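DegQ (Legionella fallonii, PDB 3PV2) is an HtrA-family chaperone-protease, with a trypsin-like domain and two PDZ domains, that compartmentalises itself by assembling into large 12-meric particles. Local coordinates at residues B[335-340]-B[344-349]. Numbering follows the deposited sequence.
Sequences IIVERD and LTLSAV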
ATOM      1  N   ILE B 335      26.092 -60.620   8.907  1.00 43.17           N
ATOM      2  CA  ILE B 335      26.505 -59.444   9.710  1.00 41.59           C
ATOM      3  C   ILE B 335      27.475 -59.865  10.782  1.00 40.11           C
ATOM      4  O   ILE B 335      27.174 -60.742  11.549  1.00 41.73           O
ATOM      5  CB  ILE B 335      25.308 -58.717  10.377  1.00 39.49           C
ATOM      6  CG1 ILE B 335      24.246 -58.288   9.351  1.00 41.22           C
ATOM      7  CG2 ILE B 335      25.820 -57.490  11.061  1.00 39.32           C
ATOM      8  CD1 ILE B 335      22.797 -58.059   9.960  1.00 37.77           C
ATOM      9  N   ILE B 336      28.653 -59.263  10.833  1.00 39.45           N
ATOM     10  CA  ILE B 336      29.638 -59.650  11.837  1.00 38.99           C
ATOM     11  C   ILE B 336      29.683 -58.507  12.822  1.00 38.19           C
ATOM     12  O   ILE B 336      29.816 -57.397  12.410  1.00 37.64           O
ATOM     13  CB  ILE B 336      31.058 -59.935  11.221  1.00 40.26           C
ATOM     14  CG1 ILE B 336      31.023 -61.196  10.340  1.00 41.60           C
ATOM     15  CG2 ILE B 336      32.150 -60.162  12.321  1.00 40.67           C
ATOM     16  CD1 ILE B 336      32.405 -61.531   9.761  1.00 45.49           C
ATOM     17  N   VAL B 337      29.522 -58.788  14.106  1.00 38.27           N
ATOM     18  CA  VAL B 337      29.546 -57.738  15.152  1.00 37.62           C
ATOM     19  C   VAL B 337      30.566 -58.087  16.234  1.00 38.37           C
ATOM     20  O   VAL B 337      31.038 -59.172  16.347  1.00 39.40           O
ATOM     21  CB  VAL B 337      28.144 -57.452  15.808  1.00 36.93           C
ATOM     22  CG1 VAL B 337      27.065 -56.960  14.719  1.00 36.23           C
ATOM     23  CG2 VAL B 337      27.658 -58.649  16.522  1.00 37.62           C
ATOM     24  N   GLU B 338      30.894 -57.086  17.023  1.00 37.92           N
ATOM     25  CA  GLU B 338      31.643 -57.281  18.231  1.00 38.55           C
ATOM     26  C   GLU B 338      30.651 -57.024  19.337  1.00 38.14           C
ATOM     27  O   GLU B 338      30.018 -55.995  19.358  1.00 37.22           O
ATOM     28  CB  GLU B 338      32.779 -56.264  18.376  1.00 38.43           C
ATOM     29  CG  GLU B 338      33.975 -56.503  17.506  1.00 39.13           C
ATOM     30  CD  GLU B 338      34.889 -57.565  18.034  1.00 40.47           C
ATOM     31  OE1 GLU B 338      35.129 -57.692  19.247  1.00 40.89           O
ATOM     32  OE2 GLU B 338      35.395 -58.305  17.201  1.00 41.27           O
ATOM     33  N   ARG B 339      30.541 -57.934  20.280  1.00 39.00           N
ATOM     34  CA  ARG B 339      29.728 -57.701  21.410  1.00 38.86           C
ATOM     35  C   ARG B 339      30.494 -57.936  22.669  1.00 39.81           C
ATOM     36  O   ARG B 339      30.768 -59.052  22.979  1.00 41.03           O
ATOM     37  CB  ARG B 339      28.499 -58.637  21.369  1.00 39.16           C
ATOM     38  CG  ARG B 339      27.631 -58.607  22.657  1.00 39.40           C
ATOM     39  CD  ARG B 339      26.346 -59.559  22.529  1.00 40.29           C
ATOM     40  NE  ARG B 339      25.608 -59.282  21.291  1.00 38.85           N
ATOM     41  CZ  ARG B 339      24.709 -60.076  20.724  1.00 39.62           C
ATOM     42  NH1 ARG B 339      24.386 -61.244  21.263  1.00 40.27           N
ATOM     43  NH2 ARG B 339      24.143 -59.700  19.582  1.00 38.20           N
ATOM     44  N   ASP B 340      30.678 -56.870  23.455  1.00 39.34           N
ATOM     45  CA  ASP B 340      31.591 -56.872  24.634  1.00 42.39           C
ATOM     46  C   ASP B 340      32.922 -57.572  24.269  1.00 43.47           C
ATOM     47  O   ASP B 340      33.336 -58.462  24.950  1.00 44.95           O
ATOM     48  CB  ASP B 340      30.954 -57.586  25.850  1.00 45.46           C
ATOM     49  CG  ASP B 340      29.568 -57.008  26.238  1.00 49.12           C
ATOM     50  OD1 ASP B 340      28.725 -57.792  26.754  1.00 58.80           O
ATOM     51  OD2 ASP B 340      29.325 -55.802  25.985  1.00 46.04           O
ATOM     52  N   LEU B 344      30.757 -62.111  16.757  1.00 47.91           N
ATOM     53  CA  LEU B 344      29.623 -62.962  16.415  1.00 48.03           C
ATOM     54  C   LEU B 344      29.247 -62.778  14.964  1.00 46.79           C
ATOM     55  O   LEU B 344      29.326 -61.677  14.410  1.00 44.90           O
ATOM     56  CB  LEU B 344      28.390 -62.677  17.276  1.00 46.20           C
ATOM     57  CG  LEU B 344      28.464 -62.912  18.786  1.00 49.63           C
ATOM     58  CD1 LEU B 344      27.366 -62.095  19.553  1.00 47.49           C
ATOM     59  CD2 LEU B 344      28.375 -64.431  19.113  1.00 50.71           C
ATOM     60  N   THR B 345      28.871 -63.884  14.343  1.00 48.35           N
ATOM     61  CA  THR B 345      28.435 -63.866  12.980  1.00 49.11           C
ATOM     62  C   THR B 345      26.957 -64.125  13.015  1.00 48.83           C
ATOM     63  O   THR B 345      26.481 -65.108  13.572  1.00 49.93           O
ATOM     64  CB  THR B 345      29.139 -64.883  12.133  1.00 51.10           C
ATOM     65  OG1 THR B 345      30.520 -64.547  12.123  1.00 54.10           O
ATOM     66  CG2 THR B 345      28.598 -64.884  10.684  1.00 50.02           C
ATOM     67  N   LEU B 346      26.239 -63.202  12.428  1.00 47.04           N
ATOM     68  CA  LEU B 346      24.798 -63.321  12.375  1.00 47.20           C
ATOM     69  C   LEU B 346      24.314 -63.317  10.947  1.00 47.05           C
ATOM     70  O   LEU B 346      24.985 -62.783  10.027  1.00 45.80           O
ATOM     71  CB  LEU B 346      24.148 -62.158  13.110  1.00 45.36           C
ATOM     72  CG  LEU B 346      24.655 -61.872  14.529  1.00 46.70           C
ATOM     73  CD1 LEU B 346      24.123 -60.512  14.980  1.00 43.87           C
ATOM     74  CD2 LEU B 346      24.351 -63.020  15.545  1.00 47.11           C
ATOM     75  N   SER B 347      23.105 -63.835  10.794  1.00 47.51           N
ATOM     76  CA  SER B 347      22.462 -63.914   9.499  1.00 48.69           C
ATOM     77  C   SER B 347      21.003 -63.426   9.561  1.00 47.25           C
ATOM     78  O   SER B 347      20.193 -63.934  10.332  1.00 45.71           O
ATOM     79  CB  SER B 347      22.483 -65.371   8.978  1.00 51.19           C
ATOM     80  OG  SER B 347      22.131 -65.350   7.602  1.00 54.61           O
ATOM     81  N   ALA B 348      20.718 -62.429   8.736  1.00 46.36           N
ATOM     82  CA  ALA B 348      19.429 -61.792   8.689  1.00 46.43           C
ATOM     83  C   ALA B 348      18.839 -61.856   7.252  1.00 47.30           C
ATOM     84  O   ALA B 348      19.562 -61.857   6.261  1.00 47.89           O
ATOM     85  CB  ALA B 348      19.540 -60.358   9.174  1.00 44.91           C
ATOM     86  N   VAL B 349      17.512 -61.931   7.162  1.00 47.92           N
ATOM     87  CA  VAL B 349      16.807 -61.923   5.857  1.00 48.27           C
ATOM     88  C   VAL B 349      16.062 -60.592   5.649  1.00 45.47           C
ATOM     89  O   VAL B 349      15.268 -60.231   6.471  1.00 44.15           O
ATOM     90  CB  VAL B 349      15.889 -63.178   5.715  1.00 50.00           C
ATOM     91  CG1 VAL B 349      15.097 -63.160   4.380  1.00 52.79           C
ATOM     92  CG2 VAL B 349      16.732 -64.475   5.746  1.00 52.22           C
TER
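Val337 and Leu344 form one hydrogen-bonded antiparallel pair and Ile335 and Leu346 the next, giving four backbone bonds. The shortest, Ile335 N to Leu346 O at 2.7 Å, is almost straight. Between these pairs the Ile336 CA lies 3.3 Å from Leu344 O in a CA-H...O contact. Beta-branched Ile335, Ile336, Val337 and Thr345 suit the extended backbone. On the face bearing Ile335, Val337, Leu344 and Leu346, apolar groups touch lightly: Val337 CG2 lies 4.3 Å from Leu346 CD1. Ile335 CD1 also meets the small, buried Ala348 at CB, 4.1 Å away. On the other face Ile336 and Thr345 run side by side, Ile336 CG1 3.8 Å from Thr345 OG1; exposure suits the threonine hydroxyl.

At the turn end, Leu344 CD1 sits over the centre of the Arg339 guanidinium, 3.5 Å from Arg339 CZ. Arginine suits the place because its poorly hydrated planar face can take a methyl while its N-H groups bond outward at the edge. A bend at chi3 (-51°) brings the guanidinium alongside Leu344, and NH2 bonds to Asp304 (a salt bridge) and Gly299 O, probably helping to fix the plane. Strand 332-339 also pairs with strand 305-309, where Ile306 packs on Ile335 and Val337, placing the hairpin within the antiparallel sheet of the first PDZ domain.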